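Local structure of five-membered-cyclitol-phosphate synthase (Streptomyces citricolor, 6K96) at residues I5-A10 with A125-Y130; F57-D62 with V117-E122. The protein belongs to the myo-inositol-1-phosphate synthase family and binds nicotinamide-adenine-dinucleotide on a Rossmann-type domain. One frame throughout, in Å; residues are numbered along the deposited sequence.

Contact 1 (I5-A10 with A125-Y130); sequences IRLAVA and AEVLLY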
loop_
_atom_site.group_PDB
_atom_site.type_symbol
_atom_site.label_atom_id
_atom_site.label_comp_id
_atom_site.label_asym_id
_atom_site.label_seq_id
_atom_site.Cartn_x
_atom_site.Cartn_y
_atom_site.Cartn_z
ATOM N N ILE B 5 -35.940 -23.648 0.767
ATOM C CA ILE B 5 -36.161 -23.016 2.107
ATOM C C ILE B 5 -37.178 -21.871 1.995
ATOM O O ILE B 5 -36.917 -20.914 1.243
ATOM C CB ILE B 5 -34.881 -22.419 2.711
ATOM C CG1 ILE B 5 -33.751 -23.429 2.931
ATOM C CG2 ILE B 5 -35.243 -21.703 3.992
ATOM C CD1 ILE B 5 -32.405 -22.761 3.250
ATOM N N ARG B 6 -38.247 -21.929 2.783
ATOM C CA ARG B 6 -39.218 -20.825 2.951
ATOM C C ARG B 6 -38.670 -19.895 4.062
ATOM O O ARG B 6 -38.684 -20.267 5.278
ATOM C CB ARG B 6 -40.615 -21.426 3.180
ATOM C CG ARG B 6 -41.116 -22.320 2.048
ATOM C CD ARG B 6 -42.324 -23.185 2.386
ATOM N NE ARG B 6 -42.072 -24.161 3.452
ATOM C CZ ARG B 6 -41.694 -25.447 3.319
ATOM N NH1 ARG B 6 -41.470 -25.986 2.128
ATOM N NH2 ARG B 6 -41.508 -26.195 4.399
ATOM N N LEU B 7 -38.154 -18.729 3.664
ATOM C CA LEU B 7 -37.220 -17.939 4.494
ATOM C C LEU B 7 -37.861 -16.594 4.825
ATOM O O LEU B 7 -38.313 -15.901 3.915
ATOM C CB LEU B 7 -35.880 -17.773 3.769
ATOM C CG LEU B 7 -34.809 -16.987 4.532
ATOM C CD1 LEU B 7 -34.235 -17.799 5.675
ATOM C CD2 LEU B 7 -33.709 -16.526 3.589
ATOM N N ALA B 8 -37.917 -16.300 6.126
ATOM C CA ALA B 8 -38.545 -15.093 6.698
ATOM C C ALA B 8 -37.416 -14.186 7.180
ATOM O O ALA B 8 -36.358 -14.730 7.576
ATOM C CB ALA B 8 -39.488 -15.457 7.805
ATOM N N VAL B 9 -37.637 -12.874 7.151
ATOM C CA VAL B 9 -36.547 -11.884 7.312
ATOM C C VAL B 9 -37.020 -10.832 8.292
ATOM O O VAL B 9 -38.036 -10.183 8.050
ATOM C CB VAL B 9 -36.187 -11.294 5.936
ATOM C CG1 VAL B 9 -35.652 -9.875 6.033
ATOM C CG2 VAL B 9 -35.236 -12.219 5.153
ATOM N N ALA B 10 -36.302 -10.661 9.377
ATOM C CA ALA B 10 -36.549 -9.533 10.281
ATOM C C ALA B 10 -35.427 -8.555 9.975
ATOM O O ALA B 10 -34.304 -8.820 10.351
ATOM C CB ALA B 10 -36.601 -10.003 11.726
ATOM N N ALA B 125 -43.146 -20.362 6.836
ATOM C CA ALA B 125 -41.696 -20.114 6.956
ATOM C C ALA B 125 -41.053 -21.268 7.737
ATOM O O ALA B 125 -41.739 -21.936 8.541
ATOM C CB ALA B 125 -41.471 -18.772 7.610
ATOM N N GLU B 126 -39.793 -21.542 7.438
ATOM C CA GLU B 126 -39.020 -22.617 8.095
ATOM C C GLU B 126 -37.966 -21.966 8.970
ATOM O O GLU B 126 -37.652 -22.525 10.049
ATOM C CB GLU B 126 -38.322 -23.503 7.076
ATOM C CG GLU B 126 -39.233 -24.450 6.327
ATOM C CD GLU B 126 -38.449 -25.476 5.510
ATOM O OE1 GLU B 126 -38.069 -25.156 4.343
ATOM O OE2 GLU B 126 -38.200 -26.580 6.029
ATOM N N VAL B 127 -37.467 -20.821 8.515
ATOM C CA VAL B 127 -36.334 -20.093 9.139
ATOM C C VAL B 127 -36.747 -18.633 9.214
ATOM O O VAL B 127 -37.197 -18.080 8.190
ATOM C CB VAL B 127 -35.043 -20.260 8.316
ATOM C CG1 VAL B 127 -33.889 -19.497 8.939
ATOM C CG2 VAL B 127 -34.656 -21.716 8.101
ATOM N N LEU B 128 -36.563 -18.016 10.369
ATOM C CA LEU B 128 -36.613 -16.547 10.487
ATOM C C LEU B 128 -35.176 -16.064 10.654
ATOM O O LEU B 128 -34.518 -16.522 11.584
ATOM C CB LEU B 128 -37.480 -16.129 11.668
ATOM C CG LEU B 128 -37.459 -14.619 11.885
ATOM C CD1 LEU B 128 -38.168 -13.911 10.773
ATOM C CD2 LEU B 128 -38.055 -14.236 13.197
ATOM N N LEU B 129 -34.698 -15.250 9.715
ATOM C CA LEU B 129 -33.372 -14.581 9.747
ATOM C C LEU B 129 -33.514 -13.210 10.427
ATOM O O LEU B 129 -34.152 -12.270 9.859
ATOM C CB LEU B 129 -32.846 -14.431 8.314
ATOM C CG LEU B 129 -31.475 -13.765 8.183
ATOM C CD1 LEU B 129 -30.399 -14.600 8.862
ATOM C CD2 LEU B 129 -31.148 -13.521 6.724
ATOM N N TYR B 130 -32.912 -13.081 11.598
ATOM C CA TYR B 130 -32.879 -11.825 12.351
ATOM C C TYR B 130 -31.723 -10.981 11.855
ATOM O O TYR B 130 -30.552 -11.347 12.127
ATOM C CB TYR B 130 -32.738 -12.138 13.840
ATOM C CG TYR B 130 -32.651 -10.914 14.713
ATOM C CD1 TYR B 130 -33.788 -10.167 14.988
ATOM C CD2 TYR B 130 -31.442 -10.485 15.239
ATOM C CE1 TYR B 130 -33.735 -9.043 15.804
ATOM C CE2 TYR B 130 -31.373 -9.350 16.038
ATOM C CZ TYR B 130 -32.525 -8.637 16.342
ATOM O OH TYR B 130 -32.471 -7.543 17.154
#

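Contact 2 (F57-D62 with V117-E122); sequences FVAAFD and VERLRE. With NAD (nicotinamide-adenine-dinucleotide), chain G.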
loop_
_atom_site.group_PDB
_atom_site.type_symbol
_atom_site.label_atom_id
_atom_site.label_comp_id
_atom_site.label_asym_id
_atom_site.label_seq_id
_atom_site.Cartn_x
_atom_site.Cartn_y
_atom_site.Cartn_z
ATOM N N PHE B 57 -38.233 -16.416 -0.430
ATOM C CA PHE B 57 -38.557 -15.393 0.575
ATOM C C PHE B 57 -40.077 -15.375 0.695
ATOM O O PHE B 57 -40.741 -15.222 -0.339
ATOM C CB PHE B 57 -37.976 -14.057 0.129
ATOM C CG PHE B 57 -36.472 -14.025 0.175
ATOM C CD1 PHE B 57 -35.721 -14.577 -0.853
ATOM C CD2 PHE B 57 -35.809 -13.502 1.278
ATOM C CE1 PHE B 57 -34.341 -14.607 -0.785
ATOM C CE2 PHE B 57 -34.427 -13.475 1.313
ATOM C CZ PHE B 57 -33.698 -14.033 0.284
ATOM N N VAL B 58 -40.623 -15.523 1.904
ATOM C CA VAL B 58 -42.095 -15.701 2.092
ATOM C C VAL B 58 -42.627 -14.558 2.960
ATOM O O VAL B 58 -43.851 -14.260 2.930
ATOM C CB VAL B 58 -42.394 -17.087 2.684
ATOM C CG1 VAL B 58 -42.059 -18.178 1.664
ATOM C CG2 VAL B 58 -41.663 -17.339 4.008
ATOM N N ALA B 59 -41.715 -13.886 3.659
ATOM C CA ALA B 59 -42.066 -12.969 4.762
ATOM C C ALA B 59 -40.916 -12.000 5.002
ATOM O O ALA B 59 -39.750 -12.421 4.949
ATOM C CB ALA B 59 -42.410 -13.795 5.985
ATOM N N ALA B 60 -41.270 -10.770 5.321
ATOM C CA ALA B 60 -40.315 -9.676 5.544
ATOM C C ALA B 60 -40.942 -8.660 6.493
ATOM O O ALA B 60 -42.131 -8.303 6.293
ATOM C CB ALA B 60 -39.934 -9.043 4.226
ATOM N N PHE B 61 -40.128 -8.206 7.453
ATOM C CA PHE B 61 -40.506 -7.282 8.542
ATOM C C PHE B 61 -39.463 -6.159 8.648
ATOM O O PHE B 61 -38.257 -6.454 8.806
ATOM C CB PHE B 61 -40.629 -8.109 9.818
ATOM C CG PHE B 61 -41.590 -9.266 9.707
ATOM C CD1 PHE B 61 -42.958 -9.058 9.651
ATOM C CD2 PHE B 61 -41.132 -10.566 9.698
ATOM C CE1 PHE B 61 -43.834 -10.127 9.545
ATOM C CE2 PHE B 61 -42.011 -11.630 9.591
ATOM C CZ PHE B 61 -43.357 -11.415 9.510
ATOM N N ASP B 62 -39.914 -4.903 8.586
ATOM C CA ASP B 62 -39.078 -3.672 8.685
ATOM C C ASP B 62 -39.898 -2.561 9.358
ATOM O O ASP B 62 -41.112 -2.806 9.634
ATOM C CB ASP B 62 -38.613 -3.207 7.300
ATOM C CG ASP B 62 -37.162 -2.755 7.265
ATOM O OD1 ASP B 62 -36.890 -1.607 7.687
ATOM O OD2 ASP B 62 -36.299 -3.569 6.825
ATOM N N VAL B 117 -46.453 -13.701 14.555
ATOM C CA VAL B 117 -46.656 -15.163 14.811
ATOM C C VAL B 117 -47.713 -15.711 13.842
ATOM O O VAL B 117 -47.598 -16.830 13.422
ATOM C CB VAL B 117 -47.032 -15.414 16.282
ATOM C CG1 VAL B 117 -47.429 -16.859 16.511
ATOM C CG2 VAL B 117 -45.893 -15.012 17.219
ATOM N N GLU B 118 -48.737 -14.931 13.535
ATOM C CA GLU B 118 -49.673 -15.117 12.393
ATOM C C GLU B 118 -48.891 -15.306 11.095
ATOM O O GLU B 118 -49.115 -16.319 10.427
ATOM C CB GLU B 118 -50.605 -13.898 12.280
ATOM C CG GLU B 118 -51.167 -13.573 10.894
ATOM C CD GLU B 118 -52.411 -14.377 10.516
ATOM O OE1 GLU B 118 -52.255 -15.497 9.958
ATOM O OE2 GLU B 118 -53.549 -13.900 10.793
ATOM N N ARG B 119 -48.056 -14.323 10.734
ATOM C CA ARG B 119 -47.384 -14.261 9.402
ATOM C C ARG B 119 -46.413 -15.444 9.268
ATOM O O ARG B 119 -46.379 -16.035 8.163
ATOM C CB ARG B 119 -46.632 -12.946 9.127
ATOM C CG ARG B 119 -47.362 -11.882 8.307
ATOM C CD ARG B 119 -47.821 -12.220 6.898
ATOM N NE ARG B 119 -46.750 -12.356 5.924
ATOM C CZ ARG B 119 -46.359 -11.404 5.065
ATOM N NH1 ARG B 119 -46.936 -10.214 5.089
ATOM N NH2 ARG B 119 -45.387 -11.633 4.191
ATOM N N LEU B 120 -45.688 -15.817 10.334
ATOM C CA LEU B 120 -44.701 -16.925 10.248
ATOM C C LEU B 120 -45.444 -18.252 10.016
ATOM O O LEU B 120 -44.947 -19.110 9.199
ATOM C CB LEU B 120 -43.867 -16.997 11.527
ATOM C CG LEU B 120 -42.981 -15.806 11.881
ATOM C CD1 LEU B 120 -42.157 -16.150 13.108
ATOM C CD2 LEU B 120 -42.048 -15.382 10.771
ATOM N N ARG B 121 -46.590 -18.428 10.692
ATOM C CA ARG B 121 -47.425 -19.658 10.586
ATOM C C ARG B 121 -48.059 -19.724 9.180
ATOM O O ARG B 121 -48.046 -20.824 8.573
ATOM C CB ARG B 121 -48.427 -19.718 11.746
ATOM C CG ARG B 121 -49.266 -20.992 11.809
ATOM C CD ARG B 121 -50.463 -20.966 10.855
ATOM N NE ARG B 121 -51.685 -21.622 11.335
ATOM C CZ ARG B 121 -52.915 -21.426 10.845
ATOM N NH1 ARG B 121 -53.131 -20.567 9.858
ATOM N NH2 ARG B 121 -53.934 -22.092 11.363
ATOM N N GLU B 122 -48.563 -18.595 8.674
ATOM C CA GLU B 122 -49.373 -18.512 7.426
ATOM C C GLU B 122 -48.457 -18.698 6.213
ATOM O O GLU B 122 -48.854 -19.428 5.277
ATOM C CB GLU B 122 -50.136 -17.179 7.361
ATOM C CG GLU B 122 -50.481 -16.724 5.939
ATOM C CD GLU B 122 -50.680 -15.219 5.755
ATOM O OE1 GLU B 122 -50.063 -14.641 4.808
ATOM O OE2 GLU B 122 -51.452 -14.618 6.558
HETATM P PA NAD G . -28.807 -2.812 7.618
HETATM O O1A NAD G . -28.666 -1.581 8.427
HETATM O O2A NAD G . -28.518 -2.661 6.150
HETATM O O5B NAD G . -30.161 -3.593 7.832
HETATM C C5B NAD G . -30.907 -3.201 9.008
HETATM C C4B NAD G . -32.378 -3.250 8.693
HETATM O O4B NAD G . -33.207 -3.418 9.892
HETATM C C3B NAD G . -32.889 -1.970 8.024
HETATM O O3B NAD G . -33.752 -2.337 6.954
HETATM C C2B NAD G . -33.690 -1.320 9.149
HETATM O O2B NAD G . -34.507 -0.385 8.505
HETATM C C1B NAD G . -34.342 -2.582 9.725
HETATM N N9A NAD G . -35.003 -2.475 11.011
HETATM C C8A NAD G . -34.645 -1.585 11.993
HETATM N N7A NAD G . -35.325 -1.743 13.105
HETATM C C5A NAD G . -36.163 -2.825 12.859
HETATM C C6A NAD G . -37.120 -3.470 13.668
HETATM N N6A NAD G . -37.358 -3.112 14.925
HETATM N N1A NAD G . -37.766 -4.549 13.148
HETATM C C2A NAD G . -37.494 -4.884 11.873
HETATM N N3A NAD G . -36.630 -4.336 11.022
HETATM C C4A NAD G . -35.971 -3.299 11.573
HETATM O O3 NAD G . -27.795 -3.880 8.212
HETATM P PN NAD G . -26.981 -5.047 7.463
HETATM O O1N NAD G . -27.959 -5.859 6.704
HETATM O O2N NAD G . -25.826 -4.326 6.839
HETATM O O5D NAD G . -26.478 -5.908 8.731
HETATM C C5D NAD G . -27.518 -6.501 9.612
HETATM C C4D NAD G . -26.887 -6.946 10.898
HETATM O O4D NAD G . -25.922 -8.001 10.682
HETATM C C3D NAD G . -26.141 -5.814 11.621
HETATM O O3D NAD G . -26.353 -5.988 13.005
HETATM C C2D NAD G . -24.677 -6.158 11.365
HETATM O O2D NAD G . -23.748 -5.757 12.355
HETATM C C1D NAD G . -24.723 -7.684 11.403
HETATM N N1N NAD G . -23.480 -8.242 10.790
HETATM C C2N NAD G . -23.064 -7.768 9.500
HETATM C C3N NAD G . -21.829 -8.104 8.970
HETATM C C7N NAD G . -21.482 -7.596 7.582
HETATM O O7N NAD G . -22.330 -7.016 6.917
HETATM N N7N NAD G . -20.244 -7.791 7.135
HETATM C C4N NAD G . -20.987 -8.890 9.755
HETATM C C5N NAD G . -21.467 -9.484 10.916
HETATM C C6N NAD G . -22.673 -9.083 11.459
#

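Contact 1 (I5-A10 with A125-Y130)
Ala-8 and Leu-128 face one another on neighbouring parallel strands, 5-10 and 127-130, central in the six-stranded sheet of a Rossmann-type domain. Four backbone bonds zip them together, from Glu-126 N to Arg-6 O (2.7 Å) through to Ala-10 N to Leu-129 O. On the face carrying Ala-8, Ala-10, Leu-128 and Tyr-130, the two alanines make a hollow and the leucine fills it: its CG is anti to the backbone N (chi1 175°), which tips CD1 across the strand gap to 3.6 Å from Ala-8 CB. The CB of Ala-125 borders the same alanine, and Tyr-143 of helix 137-149 touches Ala-10. The other face is aliphatic on both strands. Leu-7 leans CD1 against Val-127 CG1 (3.7 Å), and Ile-304 and Ile-300 of helix 292-313 pack on Leu-7 and Leu-129, so branched aliphatics suit this side. At the N-terminal end of the pair, Arg-6 and Glu-126 stack with planes 20° apart. Arg-6 NE bonds to Lys-124 O, while Glu-126 OE1 has its stronger partner in Arg-312. That oxygen stands 3.6 Å from Arg-6 NH2, well out of the guanidinium plane, so charge attraction acts there without an N-H aimed at it.

Contact 2 (F57-D62 with V117-E122)
Arg-119 and Leu-120 of helix 111-122 meet Phe-61 of strand 55-62, the two segments running nearly antiparallel (170°) with their axes 8.5 Å apart, as when a helix lies against the sheet of a Rossmann-type domain.

The apolar part is an edge contact. The Phe-61 ring presents its rim to the helix: CZ reaches Arg-119 CB at 3.6 Å, near the ring plane, and CE2 meets Leu-120 CD2 at 3.9 Å. With CG anti to the carbonyl carbon (chi1 -56°), the ring is carried out to the helix although the bond to CB does not itself point there. A long flat residue therefore suits this place, where the smaller Ala-59 faces the helix directly and lets Arg-119 NH2 come within 3.6 Å of Ala-59 CA.

The polar part belongs to Arg-119. Its chain bends at chi2 and chi3, bringing NH2 back to the strand, where it donates a long bond of 3.3 Å to Val-58 O. The acceptor lies near the guanidinium plane and the donor sits in the carbonyl plane on a lone pair, though the N-H...O angle is only 150°. NH1 makes a salt bridge to Asp-98, on the neighbouring strand 98-99, so the same guanidinium joins helix to two strands.

Ligand binding occupies the C-terminal end of strand 55-62. Asp-62 takes hydrogen bonds from both hydroxyls of the adenosine ribose: OD1 from O2B and OD2 from O3B of NAD, each at 2.8 Å. Val-12 N and His-64 N also bond to its two oxygens, which fixes the carboxylate's rotation.

An acidic residue gripping the 2'- and 3'-hydroxyls in this way is the classical Rossmann mark of NAD binding, and its negative charge would probably disfavour a phosphate at O2B.

How the contacts relate
Contact 1 and contact 2 lie side by side, their centres about 8 Å apart, because strands 5-10 and 55-62 are neighbours in one parallel sheet. Val-9 O to Phe-61 N (2.9 Å) and Leu-7 O to Val-58 N (3.1 Å) are probable hydrogen bonds between them, and Ala-8 CB packs on Ala-59 CB at 3.8 Å. Strand 5-10 thus has 127-130 along one edge and 55-62 along the other. Helix 111-122 is followed, after a short turn, by strand 127-130, so the partner of contact 2 delivers the partner of contact 1. Strands 5-10 and 55-62 both point their C-terminal ends toward the NAD site: the Ala-10 side chain lies about 5 Å from the dinucleotide, while Asp-62 bonds it directly.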